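Local coordinates for protein exosome complex component Rrp42 (Archaeoglobus fulgidus, PDB 3M7N) that serves as a non-catalytic component of the RNA-degrading archaeal exosome, where it probably helps to structure the Rrp41 active site, at residues Leu212-Asp217 / Asp243-Cys248. Numbering follows the deposited sequence.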
# COMPACT_ATOMS: atom_id res chain seq x y z
N LEU H 212 -6.36 -30.63 5.76
CA LEU H 212 -6.26 -30.98 7.17
C LEU H 212 -4.83 -31.44 7.41
O LEU H 212 -4.29 -32.25 6.66
CB LEU H 212 -7.31 -32.05 7.51
CG LEU H 212 -7.70 -32.50 8.93
CD1 LEU H 212 -7.09 -33.82 9.26
CD2 LEU H 212 -7.43 -31.47 10.02
N THR H 213 -4.20 -30.87 8.42
CA THR H 213 -2.85 -31.25 8.79
C THR H 213 -2.84 -31.83 10.20
O THR H 213 -3.40 -31.25 11.12
CB THR H 213 -1.90 -30.02 8.76
OG1 THR H 213 -1.83 -29.49 7.44
CG2 THR H 213 -0.53 -30.42 9.20
N ILE H 214 -2.20 -32.99 10.36
CA ILE H 214 -2.02 -33.59 11.68
C ILE H 214 -0.55 -33.86 11.89
O ILE H 214 0.10 -34.48 11.04
CB ILE H 214 -2.82 -34.91 11.84
CG1 ILE H 214 -4.31 -34.63 11.77
CG2 ILE H 214 -2.51 -35.58 13.19
CD1 ILE H 214 -5.14 -35.82 11.47
N THR H 215 -0.02 -33.41 13.02
CA THR H 215 1.37 -33.65 13.36
C THR H 215 1.53 -34.54 14.59
O THR H 215 0.88 -34.35 15.61
CB THR H 215 2.12 -32.33 13.61
OG1 THR H 215 1.81 -31.42 12.54
CG2 THR H 215 3.64 -32.56 13.71
N THR H 216 2.43 -35.51 14.49
CA THR H 216 2.68 -36.39 15.62
C THR H 216 4.14 -36.38 16.04
O THR H 216 5.03 -35.97 15.28
CB THR H 216 2.28 -37.83 15.29
OG1 THR H 216 3.10 -38.29 14.21
CG2 THR H 216 0.82 -37.91 14.87
N ASP H 217 4.38 -36.82 17.28
CA ASP H 217 5.72 -37.02 17.78
C ASP H 217 6.14 -38.49 17.62
O ASP H 217 5.41 -39.29 17.03
CB ASP H 217 5.86 -36.55 19.24
CG ASP H 217 5.06 -37.41 20.22
OD1 ASP H 217 4.62 -38.52 19.87
OD2 ASP H 217 4.87 -36.97 21.38
N ASP H 243 -6.37 -41.68 11.96
CA ASP H 243 -5.62 -42.94 12.03
C ASP H 243 -4.64 -43.08 10.88
O ASP H 243 -3.45 -43.35 11.08
CB ASP H 243 -6.56 -44.17 12.10
CG ASP H 243 -7.33 -44.23 13.44
OD1 ASP H 243 -6.75 -43.86 14.49
OD2 ASP H 243 -8.51 -44.62 13.43
N VAL H 244 -5.15 -42.88 9.67
CA VAL H 244 -4.32 -42.91 8.48
C VAL H 244 -3.08 -42.02 8.65
O VAL H 244 -1.97 -42.43 8.30
CB VAL H 244 -5.14 -42.51 7.23
CG1 VAL H 244 -4.23 -42.10 6.08
CG2 VAL H 244 -6.07 -43.65 6.82
N SER H 245 -3.27 -40.84 9.25
CA SER H 245 -2.21 -39.83 9.37
C SER H 245 -1.12 -40.22 10.37
O SER H 245 0.07 -40.07 10.09
CB SER H 245 -2.77 -38.45 9.76
OG SER H 245 -3.65 -37.97 8.78
N ILE H 246 -1.54 -40.69 11.53
CA ILE H 246 -0.59 -41.17 12.51
C ILE H 246 0.28 -42.24 11.85
O ILE H 246 1.49 -42.21 11.94
CB ILE H 246 -1.30 -41.75 13.76
CG1 ILE H 246 -2.16 -40.67 14.44
CG2 ILE H 246 -0.28 -42.36 14.73
CD1 ILE H 246 -2.97 -41.17 15.64
N ASN H 247 -0.37 -43.15 11.13
CA ASN H 247 0.35 -44.19 10.41
C ASN H 247 1.34 -43.61 9.39
O ASN H 247 2.54 -43.91 9.45
CB ASN H 247 -0.63 -45.18 9.76
CG ASN H 247 0.02 -46.50 9.40
OD1 ASN H 247 0.14 -47.40 10.23
ND2 ASN H 247 0.45 -46.63 8.14
N CYS H 248 0.85 -42.79 8.45
CA CYS H 248 1.70 -42.12 7.45
C CYS H 248 2.90 -41.41 8.07
O CYS H 248 4.00 -41.46 7.53
CB CYS H 248 0.91 -41.08 6.66
SG CYS H 248 -0.24 -41.74 5.47
O HOH W 1 -3.72 -35.50 6.96
O HOH W 2 2.89 -40.97 13.83
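I214 and S245 meet without any ring, amide or carboxylate between them, and so do T216 and I246; the interface therefore has no stacked faces or edges, just aliphatic branches, hydroxyls and two waters. I214 extends its ethyl arm across to the helix: CD1 comes 3.8 Å from S245 OG and also touches S245 CB, which I214 CB approaches too. With OG anti to its carbonyl carbon (chi1 -62°), S245 turns the hydroxyl back along the helix, where it hydrogen-bonds to L241 O of the preceding turn. The same OG accepts from a water at 3.1 Å, which also gives a weak bond to L212 O. At the next helix residue and two places on in the strand, T216 and I246 cross at about a right angle, methyl CG2 of T216 lying 4.1 Å from CG1 of I246. Chi1 of 63° sets T216 OG1 between backbone N and carbonyl carbon and leaves CG2 anti to the latter, against I246; OG1 receives a hydrogen bond from R253 NH2 and donates to a second water at 2.7 Å, which in turn donates to I246 O. These contacts seat helix 235-253 on the antiparallel sheet of the C-terminal domain of this RNase PH-family subunit, strand 211-216 turning L212, I214 and T216 to the helix and T213 and T215 to the other face. I246 also packs on R212 of the neighbouring exonuclease 1 chain, whose guanidinium forms a salt bridge with D243. Strand and helix side chains thus make only van der Waals contacts, and the two waters supply the polar links between them, the first weakly.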